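Local coordinates for Non-structural maintenance of chromosomes element 1 homolog (Xenopus laevis, PDB 7DG2), which probably acts as a RING-type E3 ubiquitin ligase that works with a MAGE partner inside the SMC5-SMC6 complex, at residues V68-G73 with K189-S194; R103-L108 with I120-L125; K182-C187 with P203-C208. All coordinates share one frame; numbering follows the deposited sequence.

Contact 1 of 3, residues V68-G73 with K189-S194; sequences VGEEDG and KVAIQS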
ATOM      1  N   VAL A  68       5.390  10.950  17.925  1.00 24.12           N
ATOM      2  CA  VAL A  68       5.012  12.361  17.895  1.00 24.68           C
ATOM      3  C   VAL A  68       5.685  13.027  16.700  1.00 23.92           C
ATOM      4  O   VAL A  68       6.880  12.828  16.462  1.00 26.44           O
ATOM      5  CB  VAL A  68       5.403  13.075  19.202  1.00 28.24           C
ATOM      6  CG1 VAL A  68       5.113  14.567  19.099  1.00 29.97           C
ATOM      7  CG2 VAL A  68       4.663  12.469  20.378  1.00 28.25           C
ATOM      8  N   GLY A  69       4.919  13.827  15.958  1.00 21.29           N
ATOM      9  CA  GLY A  69       5.487  14.553  14.831  1.00 24.34           C
ATOM     10  C   GLY A  69       6.423  15.652  15.316  1.00 29.83           C
ATOM     11  O   GLY A  69       6.070  16.439  16.203  1.00 27.11           O
ATOM     12  N   GLU A  70       7.633  15.697  14.746  1.00 24.79           N
ATOM     13  CA  GLU A  70       8.607  16.705  15.158  1.00 29.08           C
ATOM     14  C   GLU A  70       8.095  18.115  14.905  1.00 31.11           C
ATOM     15  O   GLU A  70       8.337  19.025  15.706  1.00 37.94           O
ATOM     16  CB  GLU A  70       9.931  16.488  14.427  1.00 27.13           C
ATOM     17  CG  GLU A  70      10.623  15.226  14.846  1.00 26.15           C
ATOM     18  CD  GLU A  70      12.051  15.162  14.359  1.00 20.41           C
ATOM     19  OE1 GLU A  70      12.373  15.877  13.391  1.00 28.53           O
ATOM     20  OE2 GLU A  70      12.829  14.385  14.944  1.00 26.38           O
ATOM     21  N   GLU A  71       7.401  18.320  13.789  1.00 31.97           N
ATOM     22  CA  GLU A  71       6.911  19.654  13.466  1.00 36.45           C
ATOM     23  C   GLU A  71       5.639  19.982  14.239  1.00 37.36           C
ATOM     24  O   GLU A  71       5.574  20.985  14.959  1.00 38.82           O
ATOM     25  CB  GLU A  71       6.663  19.775  11.961  1.00 37.18           C
ATOM     26  CG  GLU A  71       7.885  19.494  11.109  1.00 39.41           C
ATOM     27  CD  GLU A  71       7.795  20.148   9.746  1.00 47.31           C
ATOM     28  OE1 GLU A  71       8.777  20.073   8.979  1.00 39.77           O
ATOM     29  OE2 GLU A  71       6.741  20.748   9.448  1.00 53.63           O
ATOM     30  N   ASP A  72       4.621  19.137  14.110  1.00 35.03           N
ATOM     31  CA  ASP A  72       3.286  19.511  14.548  1.00 33.06           C
ATOM     32  C   ASP A  72       2.951  19.064  15.964  1.00 30.19           C
ATOM     33  O   ASP A  72       1.903  19.458  16.480  1.00 32.03           O
ATOM     34  CB  ASP A  72       2.237  18.967  13.564  1.00 34.31           C
ATOM     35  CG  ASP A  72       2.373  17.470  13.310  1.00 31.36           C
ATOM     36  OD1 ASP A  72       2.911  16.748  14.176  1.00 29.49           O
ATOM     37  OD2 ASP A  72       1.939  17.026  12.228  1.00 33.66           O
ATOM     38  N   GLY A  73       3.799  18.262  16.605  1.00 29.34           N
ATOM     39  CA  GLY A  73       3.510  17.796  17.947  1.00 32.64           C
ATOM     40  C   GLY A  73       2.333  16.851  18.062  1.00 30.28           C
ATOM     41  O   GLY A  73       1.940  16.508  19.181  1.00 32.55           O
ATOM     42  N   LYS A 189      15.725  10.320  22.244  1.00 32.13           N
ATOM     43  CA  LYS A 189      15.304   9.728  20.983  1.00 34.25           C
ATOM     44  C   LYS A 189      15.933  10.479  19.816  1.00 32.50           C
ATOM     45  O   LYS A 189      16.372  11.623  19.951  1.00 28.52           O
ATOM     46  CB  LYS A 189      13.779   9.743  20.848  1.00 30.38           C
ATOM     47  CG  LYS A 189      13.054   8.974  21.939  1.00 38.75           C
ATOM     48  CD  LYS A 189      11.554   9.195  21.864  1.00 39.36           C
ATOM     49  CE  LYS A 189      10.829   8.238  22.792  1.00 51.70           C
ATOM     50  NZ  LYS A 189      11.223   6.830  22.497  1.00 55.40           N
ATOM     51  N   VAL A 190      15.978   9.806  18.661  1.00 28.74           N
ATOM     52  CA  VAL A 190      16.512  10.425  17.453  1.00 25.03           C
ATOM     53  C   VAL A 190      15.789  11.732  17.175  1.00 26.56           C
ATOM     54  O   VAL A 190      14.561  11.828  17.298  1.00 26.59           O
ATOM     55  CB  VAL A 190      16.387   9.466  16.256  1.00 24.38           C
ATOM     56  CG1 VAL A 190      16.639  10.196  14.940  1.00 29.10           C
ATOM     57  CG2 VAL A 190      17.353   8.300  16.409  1.00 30.64           C
ATOM     58  N   ALA A 191      16.555  12.757  16.814  1.00 23.10           N
ATOM     59  CA  ALA A 191      16.006  14.026  16.362  1.00 23.72           C
ATOM     60  C   ALA A 191      16.508  14.281  14.954  1.00 24.75           C
ATOM     61  O   ALA A 191      17.713  14.194  14.698  1.00 23.63           O
ATOM     62  CB  ALA A 191      16.401  15.183  17.282  1.00 24.16           C
ATOM     63  N   ILE A 192      15.587  14.581  14.042  1.00 21.93           N
ATOM     64  CA  ILE A 192      15.958  14.964  12.686  1.00 20.31           C
ATOM     65  C   ILE A 192      15.970  16.486  12.604  1.00 22.26           C
ATOM     66  O   ILE A 192      16.994  17.094  12.269  1.00 21.23           O
ATOM     67  CB  ILE A 192      15.010  14.333  11.649  1.00 21.30           C
ATOM     68  CG1 ILE A 192      15.067  12.807  11.736  1.00 23.00           C
ATOM     69  CG2 ILE A 192      15.388  14.775  10.267  1.00 22.40           C
ATOM     70  CD1 ILE A 192      16.445  12.217  11.486  1.00 22.69           C
ATOM     71  N   GLN A 193      14.840  17.116  12.920  1.00 23.78           N
ATOM     72  CA  GLN A 193      14.803  18.555  13.153  1.00 24.87           C
ATOM     73  C   GLN A 193      15.041  18.820  14.634  1.00 25.37           C
ATOM     74  O   GLN A 193      14.540  18.091  15.493  1.00 27.45           O
ATOM     75  CB  GLN A 193      13.465  19.150  12.714  1.00 25.73           C
ATOM     76  CG  GLN A 193      13.183  18.953  11.234  1.00 28.07           C
ATOM     77  CD  GLN A 193      11.896  19.611  10.797  1.00 29.32           C
ATOM     78  OE1 GLN A 193      10.938  18.932  10.413  1.00 32.17           O
ATOM     79  NE2 GLN A 193      11.866  20.937  10.842  1.00 28.11           N
ATOM     80  N   SER A 194      15.825  19.854  14.930  1.00 25.02           N
ATOM     81  CA  SER A 194      16.258  20.070  16.302  1.00 26.78           C
ATOM     82  C   SER A 194      16.725  21.506  16.456  1.00 23.96           C
ATOM     83  O   SER A 194      16.916  22.230  15.479  1.00 26.49           O
ATOM     84  CB  SER A 194      17.394  19.116  16.688  1.00 23.55           C
ATOM     85  OG  SER A 194      18.572  19.469  15.985  1.00 28.14           O
TER
HETATM   86  O   HOH W   1      11.327  12.274  16.174  1.00 27.65           O

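Contact 2 of 3, residues R103-L108 with I120-L125; sequences RKTMEL and ISILNL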
ATOM      1  N   ARG A 103      19.047   5.938   0.902  1.00 13.36           N
ATOM      2  CA  ARG A 103      19.942   5.867   2.051  1.00 15.89           C
ATOM      3  C   ARG A 103      20.885   7.065   2.093  1.00 16.15           C
ATOM      4  O   ARG A 103      21.124   7.623   3.172  1.00 17.23           O
ATOM      5  CB  ARG A 103      20.746   4.569   2.038  1.00 16.98           C
ATOM      6  CG  ARG A 103      19.882   3.322   2.293  1.00 21.94           C
ATOM      7  CD  ARG A 103      20.742   2.087   2.602  1.00 24.44           C
ATOM      8  NE  ARG A 103      21.713   1.795   1.552  1.00 34.19           N
ATOM      9  CZ  ARG A 103      21.474   1.022   0.494  1.00 34.80           C
ATOM     10  NH1 ARG A 103      22.431   0.815  -0.409  1.00 34.05           N
ATOM     11  NH2 ARG A 103      20.282   0.461   0.324  1.00 35.29           N
ATOM     12  N   LYS A 104      21.426   7.473   0.940  1.00 15.94           N
ATOM     13  CA  LYS A 104      22.324   8.631   0.943  1.00 15.80           C
ATOM     14  C   LYS A 104      21.569   9.910   1.276  1.00 16.79           C
ATOM     15  O   LYS A 104      22.107  10.797   1.953  1.00 16.27           O
ATOM     16  CB  LYS A 104      23.043   8.774  -0.406  1.00 17.41           C
ATOM     17  CG  LYS A 104      23.949   7.595  -0.782  1.00 21.51           C
ATOM     18  CD  LYS A 104      24.993   7.307   0.293  1.00 24.37           C
ATOM     19  CE  LYS A 104      26.017   8.429   0.416  1.00 26.66           C
ATOM     20  NZ  LYS A 104      27.076   8.096   1.431  1.00 31.50           N
ATOM     21  N   THR A 105      20.318  10.028   0.810  1.00 15.59           N
ATOM     22  CA  THR A 105      19.503  11.195   1.155  1.00 15.96           C
ATOM     23  C   THR A 105      19.189  11.220   2.648  1.00 16.57           C
ATOM     24  O   THR A 105      19.291  12.265   3.307  1.00 16.76           O
ATOM     25  CB  THR A 105      18.213  11.179   0.320  1.00 14.80           C
ATOM     26  OG1 THR A 105      18.545  11.247  -1.079  1.00 14.65           O
ATOM     27  CG2 THR A 105      17.304  12.355   0.679  1.00 13.75           C
ATOM     28  N   MET A 106      18.796  10.074   3.198  1.00 13.38           N
ATOM     29  CA  MET A 106      18.590   9.959   4.637  1.00 15.69           C
ATOM     30  C   MET A 106      19.848  10.336   5.411  1.00 16.11           C
ATOM     31  O   MET A 106      19.778  11.061   6.409  1.00 17.94           O
ATOM     32  CB  MET A 106      18.157   8.527   4.976  1.00 17.59           C
ATOM     33  CG  MET A 106      18.217   8.205   6.461  1.00 18.56           C
ATOM     34  SD  MET A 106      17.373   6.644   6.869  1.00 22.38           S
ATOM     35  CE  MET A 106      18.188   5.503   5.784  1.00 21.33           C
ATOM     36  N   GLU A 107      21.012   9.875   4.948  1.00 18.55           N
ATOM     37  CA  GLU A 107      22.257  10.214   5.630  1.00 19.42           C
ATOM     38  C   GLU A 107      22.496  11.716   5.623  1.00 18.00           C
ATOM     39  O   GLU A 107      22.860  12.295   6.651  1.00 19.06           O
ATOM     40  CB  GLU A 107      23.428   9.475   4.978  1.00 21.76           C
ATOM     41  CG  GLU A 107      24.796   9.912   5.496  1.00 24.03           C
ATOM     42  CD  GLU A 107      25.950   9.235   4.771  1.00 33.90           C
ATOM     43  OE1 GLU A 107      27.094   9.335   5.263  1.00 38.57           O
ATOM     44  OE2 GLU A 107      25.714   8.602   3.717  1.00 34.91           O
ATOM     45  N   LEU A 108      22.279  12.370   4.483  1.00 16.87           N
ATOM     46  CA  LEU A 108      22.451  13.822   4.433  1.00 16.10           C
ATOM     47  C   LEU A 108      21.446  14.530   5.342  1.00 17.55           C
ATOM     48  O   LEU A 108      21.785  15.514   6.010  1.00 18.96           O
ATOM     49  CB  LEU A 108      22.329  14.309   2.985  1.00 18.31           C
ATOM     50  CG  LEU A 108      22.590  15.785   2.714  1.00 20.15           C
ATOM     51  CD1 LEU A 108      23.866  16.179   3.411  1.00 24.06           C
ATOM     52  CD2 LEU A 108      22.715  15.986   1.204  1.00 21.12           C
ATOM     53  N   ILE A 120      18.956  20.066  -5.190  1.00 14.04           N
ATOM     54  CA  ILE A 120      20.282  19.989  -5.800  1.00 14.71           C
ATOM     55  C   ILE A 120      21.159  18.991  -5.054  1.00 13.66           C
ATOM     56  O   ILE A 120      21.926  18.239  -5.666  1.00 14.37           O
ATOM     57  CB  ILE A 120      20.925  21.391  -5.858  1.00 15.22           C
ATOM     58  CG1 ILE A 120      20.289  22.197  -6.996  1.00 15.94           C
ATOM     59  CG2 ILE A 120      22.446  21.271  -6.061  1.00 16.76           C
ATOM     60  CD1 ILE A 120      20.767  23.658  -7.081  1.00 16.14           C
ATOM     61  N   SER A 121      21.068  18.963  -3.719  1.00 13.41           N
ATOM     62  CA  SER A 121      21.911  18.036  -2.971  1.00 12.87           C
ATOM     63  C   SER A 121      21.559  16.590  -3.322  1.00 14.53           C
ATOM     64  O   SER A 121      22.453  15.751  -3.457  1.00 13.81           O
ATOM     65  CB  SER A 121      21.813  18.297  -1.458  1.00 15.69           C
ATOM     66  OG  SER A 121      20.636  17.749  -0.878  1.00 17.25           O
ATOM     67  N   ILE A 122      20.270  16.296  -3.535  1.00 12.66           N
ATOM     68  CA  ILE A 122      19.876  14.929  -3.888  1.00 12.67           C
ATOM     69  C   ILE A 122      20.321  14.587  -5.307  1.00 16.18           C
ATOM     70  O   ILE A 122      20.758  13.459  -5.580  1.00 16.85           O
ATOM     71  CB  ILE A 122      18.362  14.745  -3.699  1.00 14.55           C
ATOM     72  CG1 ILE A 122      18.023  14.936  -2.232  1.00 14.23           C
ATOM     73  CG2 ILE A 122      17.940  13.325  -4.140  1.00 13.32           C
ATOM     74  CD1 ILE A 122      16.538  15.113  -1.946  1.00 16.57           C
ATOM     75  N   LEU A 123      20.248  15.554  -6.223  1.00 14.57           N
ATOM     76  CA  LEU A 123      20.761  15.335  -7.575  1.00 15.13           C
ATOM     77  C   LEU A 123      22.260  15.067  -7.556  1.00 18.36           C
ATOM     78  O   LEU A 123      22.767  14.252  -8.341  1.00 17.76           O
ATOM     79  CB  LEU A 123      20.434  16.543  -8.460  1.00 17.18           C
ATOM     80  CG  LEU A 123      18.944  16.766  -8.755  1.00 19.16           C
ATOM     81  CD1 LEU A 123      18.698  18.112  -9.434  1.00 25.83           C
ATOM     82  CD2 LEU A 123      18.391  15.631  -9.622  1.00 23.06           C
ATOM     83  N   ASN A 124      22.996  15.751  -6.669  1.00 15.50           N
ATOM     84  CA  ASN A 124      24.433  15.514  -6.583  1.00 14.41           C
ATOM     85  C   ASN A 124      24.727  14.156  -5.959  1.00 17.24           C
ATOM     86  O   ASN A 124      25.618  13.441  -6.427  1.00 16.23           O
ATOM     87  CB  ASN A 124      25.118  16.649  -5.804  1.00 15.24           C
ATOM     88  CG  ASN A 124      25.165  17.937  -6.592  1.00 16.14           C
ATOM     89  OD1 ASN A 124      24.993  17.930  -7.805  1.00 15.63           O
ATOM     90  ND2 ASN A 124      25.365  19.073  -5.895  1.00 13.68           N
ATOM     91  N   LEU A 125      23.965  13.763  -4.928  1.00 14.62           N
ATOM     92  CA  LEU A 125      24.100  12.406  -4.399  1.00 14.61           C
ATOM     93  C   LEU A 125      23.856  11.369  -5.483  1.00 16.33           C
ATOM     94  O   LEU A 125      24.584  10.370  -5.575  1.00 16.74           O
ATOM     95  CB  LEU A 125      23.111  12.191  -3.252  1.00 14.82           C
ATOM     96  CG  LEU A 125      23.364  13.023  -2.002  1.00 16.69           C
ATOM     97  CD1 LEU A 125      22.187  12.816  -1.030  1.00 16.25           C
ATOM     98  CD2 LEU A 125      24.685  12.624  -1.356  1.00 17.15           C
TER

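Contact 3 of 3, residues K182-C187 with P203-C208; sequences KICNVC and PLHLQC. With ZN (zinc ion), chain G.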
ATOM      1  N   LYS A 182      21.603  12.694  15.628  1.00 22.85           N
ATOM      2  CA  LYS A 182      21.280  13.543  16.768  1.00 25.57           C
ATOM      3  C   LYS A 182      20.407  12.768  17.745  1.00 27.61           C
ATOM      4  O   LYS A 182      19.340  12.269  17.366  1.00 24.20           O
ATOM      5  CB  LYS A 182      20.564  14.809  16.304  1.00 21.14           C
ATOM      6  CG  LYS A 182      21.394  15.721  15.397  1.00 22.10           C
ATOM      7  CD  LYS A 182      20.536  16.832  14.806  1.00 21.85           C
ATOM      8  CE  LYS A 182      21.295  17.625  13.748  1.00 23.29           C
ATOM      9  NZ  LYS A 182      21.786  16.788  12.605  1.00 22.87           N
ATOM     10  N   ILE A 183      20.848  12.673  18.998  1.00 26.58           N
ATOM     11  CA  ILE A 183      20.068  12.064  20.075  1.00 25.55           C
ATOM     12  C   ILE A 183      19.658  13.176  21.030  1.00 27.74           C
ATOM     13  O   ILE A 183      20.518  13.792  21.670  1.00 28.02           O
ATOM     14  CB  ILE A 183      20.870  10.979  20.812  1.00 28.00           C
ATOM     15  CG1 ILE A 183      21.349   9.914  19.830  1.00 29.81           C
ATOM     16  CG2 ILE A 183      20.032  10.347  21.915  1.00 30.96           C
ATOM     17  CD1 ILE A 183      20.224   9.142  19.168  1.00 30.34           C
ATOM     18  N   CYS A 184      18.352  13.436  21.123  1.00 24.58           N
ATOM     19  CA  CYS A 184      17.848  14.548  21.929  1.00 26.27           C
ATOM     20  C   CYS A 184      18.331  14.436  23.369  1.00 29.84           C
ATOM     21  O   CYS A 184      18.210  13.382  23.999  1.00 31.55           O
ATOM     22  CB  CYS A 184      16.318  14.580  21.896  1.00 27.75           C
ATOM     23  SG  CYS A 184      15.583  15.884  22.931  1.00 28.52           S
ATOM     24  N   ASN A 185      18.890  15.528  23.894  1.00 29.76           N
ATOM     25  CA  ASN A 185      19.462  15.462  25.232  1.00 31.05           C
ATOM     26  C   ASN A 185      18.392  15.294  26.304  1.00 35.53           C
ATOM     27  O   ASN A 185      18.705  14.811  27.398  1.00 36.87           O
ATOM     28  CB  ASN A 185      20.310  16.709  25.506  1.00 35.98           C
ATOM     29  CG  ASN A 185      21.204  16.553  26.725  1.00 46.11           C
ATOM     30  OD1 ASN A 185      22.192  15.815  26.694  1.00 50.18           O
ATOM     31  ND2 ASN A 185      20.867  17.258  27.800  1.00 45.10           N
ATOM     32  N   VAL A 186      17.143  15.636  25.999  1.00 33.46           N
ATOM     33  CA  VAL A 186      16.054  15.556  26.972  1.00 36.07           C
ATOM     34  C   VAL A 186      15.348  14.205  26.919  1.00 39.34           C
ATOM     35  O   VAL A 186      15.193  13.534  27.944  1.00 40.43           O
ATOM     36  CB  VAL A 186      15.066  16.720  26.749  1.00 34.35           C
ATOM     37  CG1 VAL A 186      13.738  16.448  27.443  1.00 40.29           C
ATOM     38  CG2 VAL A 186      15.663  18.016  27.254  1.00 38.27           C
ATOM     39  N   CYS A 187      14.887  13.769  25.745  1.00 34.39           N
ATOM     40  CA  CYS A 187      14.109  12.537  25.669  1.00 34.08           C
ATOM     41  C   CYS A 187      14.914  11.336  25.191  1.00 36.94           C
ATOM     42  O   CYS A 187      14.406  10.212  25.259  1.00 32.89           O
ATOM     43  CB  CYS A 187      12.893  12.726  24.756  1.00 34.02           C
ATOM     44  SG  CYS A 187      13.315  12.933  23.005  1.00 34.77           S
ATOM     45  N   PRO A 203      21.824  18.315  20.630  1.00 25.75           N
ATOM     46  CA  PRO A 203      20.522  18.639  20.042  1.00 23.11           C
ATOM     47  C   PRO A 203      19.376  18.505  21.030  1.00 25.91           C
ATOM     48  O   PRO A 203      19.431  17.681  21.950  1.00 25.59           O
ATOM     49  CB  PRO A 203      20.404  17.599  18.922  1.00 25.25           C
ATOM     50  CG  PRO A 203      21.061  16.381  19.518  1.00 25.50           C
ATOM     51  CD  PRO A 203      22.150  16.884  20.469  1.00 27.23           C
ATOM     52  N   LEU A 204      18.328  19.308  20.842  1.00 26.02           N
ATOM     53  CA  LEU A 204      17.043  19.090  21.491  1.00 26.93           C
ATOM     54  C   LEU A 204      15.952  19.125  20.430  1.00 26.23           C
ATOM     55  O   LEU A 204      16.012  19.947  19.516  1.00 26.52           O
ATOM     56  CB  LEU A 204      16.745  20.157  22.553  1.00 33.11           C
ATOM     57  CG  LEU A 204      17.531  20.099  23.863  1.00 34.17           C
ATOM     58  CD1 LEU A 204      16.865  20.991  24.912  1.00 36.98           C
ATOM     59  CD2 LEU A 204      17.621  18.669  24.346  1.00 37.57           C
ATOM     60  N   HIS A 205      14.961  18.239  20.548  1.00 26.46           N
ATOM     61  CA  HIS A 205      13.746  18.406  19.756  1.00 31.83           C
ATOM     62  C   HIS A 205      13.142  19.776  20.034  1.00 36.20           C
ATOM     63  O   HIS A 205      13.257  20.311  21.139  1.00 35.65           O
ATOM     64  CB  HIS A 205      12.702  17.342  20.091  1.00 27.86           C
ATOM     65  CG  HIS A 205      13.030  15.971  19.595  1.00 26.21           C
ATOM     66  ND1 HIS A 205      13.301  14.921  20.448  1.00 26.06           N
ATOM     67  CD2 HIS A 205      13.100  15.466  18.339  1.00 26.58           C
ATOM     68  CE1 HIS A 205      13.535  13.830  19.737  1.00 30.50           C
ATOM     69  NE2 HIS A 205      13.422  14.136  18.455  1.00 25.26           N
ATOM     70  N   LEU A 206      12.476  20.338  19.023  1.00 35.11           N
ATOM     71  CA  LEU A 206      11.851  21.644  19.210  1.00 37.47           C
ATOM     72  C   LEU A 206      10.806  21.601  20.316  1.00 41.50           C
ATOM     73  O   LEU A 206      10.723  22.523  21.136  1.00 46.72           O
ATOM     74  CB  LEU A 206      11.239  22.139  17.898  1.00 40.43           C
ATOM     75  CG  LEU A 206      12.079  23.208  17.191  1.00 43.36           C
ATOM     76  CD1 LEU A 206      13.361  22.603  16.626  1.00 39.32           C
ATOM     77  CD2 LEU A 206      11.282  23.923  16.101  1.00 42.33           C
ATOM     78  N   GLN A 207      10.010  20.528  20.369  1.00 42.98           N
ATOM     79  CA  GLN A 207       9.051  20.386  21.459  1.00 42.48           C
ATOM     80  C   GLN A 207       9.748  20.175  22.795  1.00 45.17           C
ATOM     81  O   GLN A 207       9.263  20.646  23.830  1.00 45.23           O
ATOM     82  CB  GLN A 207       8.089  19.229  21.183  1.00 48.55           C
ATOM     83  CG  GLN A 207       6.728  19.660  20.654  1.00 54.16           C
ATOM     84  CD  GLN A 207       6.625  19.543  19.144  1.00 51.49           C
ATOM     85  OE1 GLN A 207       6.957  18.500  18.564  1.00 44.04           O
ATOM     86  NE2 GLN A 207       6.168  20.614  18.496  1.00 47.94           N
ATOM     87  N   CYS A 208      10.882  19.473  22.799  1.00 40.81           N
ATOM     88  CA  CYS A 208      11.580  19.246  24.056  1.00 39.44           C
ATOM     89  C   CYS A 208      12.273  20.509  24.550  1.00 42.35           C
ATOM     90  O   CYS A 208      12.393  20.711  25.763  1.00 43.85           O
ATOM     91  CB  CYS A 208      12.577  18.100  23.900  1.00 39.29           C
ATOM     92  SG  CYS A 208      11.788  16.510  23.568  1.00 34.97           S
TER
HETATM   93 ZN    ZN G 304      13.407  15.109  22.569  1.00 31.37          ZN

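Contact 1 of 3, residues V68-G73 with K189-S194
The carboxylate of Glu70 grips two successive backbone N-H groups, those of Ile192 and Gln193, and so fastens the loop between strands 62-68 and 75-81 to the RING-like zinc-binding domain. Both hydrogen bonds are close to straight. Ile192 N reaches OE2 of Glu70 at 2.9 Å, using the syn lone pair, with an N-H...O angle of 174°. Gln193 N meets OE1 of Glu70 at 2.8 Å, also on the syn side but 27° out of the carboxylate plane. With each oxygen taken by a different amide, the carboxylate is fixed in rotation. The Glu70 chain is extended beyond CG (chi2 -167°), which carries the group across to the 189-194 backbone. Beside it, the carboxylate of Glu71 forms a salt bridge with Arg155 through OE2.

A water lies 2.9 Å from Glu70 OE2 and within weak reach of Val190 O; it has too few protons for every acceptor near it, so these bonds may be shared. Val190 O also accepts a hydrogen bond from NE2 of the zinc ligand His205, whose side chain Glu70 touches.

Ile192 packs against helices 96-111 and 163-176. Van der Waals contact between the segments is slight: OE1 of Glu70 lies 3.5 Å from CB of Gln193.

Contact 2 of 3, residues R103-L108 with I120-L125
Two helices of the Nse1 family region, 96-111 and 119-128, pack here through the segments 103-108 and 120-125. The axes of the two segments approach to 9.9 Å, and the N-to-C directions differ by 134°, nearer antiparallel than parallel. Leu125 sits as a knob among Leu101, Lys104, Thr105 and Leu108. Its CD1 methyl lies over the backbone of the facing helix, 3.6 Å from Lys104 O and 3.8 Å from Thr105 CA, and also meets CD2 of Leu108 at 3.9 Å.

Leu108 holds its CG anti to the backbone N (chi1 -175°), and its CD2 reaches past Leu125 to Ser121, 3.4 Å from OG. CD2 is a methyl, so this is van der Waals contact; the Ser121 hydroxyl is hydrogen-bonded to Thr118 O, just before the helix. Thr105 and Ile122 cross at about a right angle: OG1 of Thr105 touches CG2 of Ile122 at 3.7 Å, while CG2 of Thr105 faces CD1 of Ile122 at 3.9 Å. The buried Thr105 OG1 is satisfied by Leu101 O.

At the margin, Lys104 folds back to a salt bridge with Glu107, NZ to OE2 2.7 Å. Ile122 continues onto Val139 and Leu143 of helix 136-148, giving a three-helix cluster consistent with the winged-helix type of helix-turn-helix fold to which this family is assigned.

Contact 3 of 3, residues K182-C187 with P203-C208
One thiolate sulfur, SG of Cys184, both binds zinc and accepts three backbone N-H groups. Across the contact, His205 N points at Cys184 SG from 3.4 Å with an N-H...S angle of 168°. The other two bonds to Cys184 SG come from its own turn, Val186 N at 3.5 Å and Cys187 N at 3.6 Å. Such donors would probably draw charge from the sulfur and steady the thiolate. Cys184 has SG anti to its backbone N (chi1 177°), which turns the sulfur in over the following loop.

The zinc ion is held by SG of Cys184, Cys187 and Cys208 and by ND1 of His205, the last at 2.1 Å. This site of three cysteines and one histidine is consistent with an atypical RING-type finger. Its first CxxC turn, a zinc knuckle, faces the histidine and the start of helix 206-212, for which His205 is the N-cap residue. Cys187 SG lies at the edge of the imidazole, near its plane. The other ring nitrogen, NE2, is hydrogen-bonded to Val190 O, so the ring is fixed by metal and carbonyl together.

Between the backbones, Asn185 N donates to Pro203 O at 3.0 Å, nearly along the C=O axis. The Pro203 ring carbon CG rests on Lys182 CB at 3.6 Å, while NZ of Lys182 is hydrogen-bonded to Ser112 O. Leu204 crosses Val186 at about a right angle, its CD2 methyl 3.6 Å from Val186 CG2.

How the contacts relate
From the N terminus, residues 68-73 come first and are separated by 115 residues from their partner, 189-194, so contact 1 closes the longest loop. Contact 2 falls wholly within that loop and closes a short one of its own, from helix 96-111 to helix 119-128. Contact 3 opens at 182-187, before contact 1 has closed, and ends at 203-208, so the two cross along the chain. They also touch in space, strands 182-183 and 190-191 pairing antiparallel. Contact 1 ties the Nse1 family region to the RING-like domain; contact 3 lies within that domain, and the centre of contact 3 is about 24 Å from the centre of contact 2.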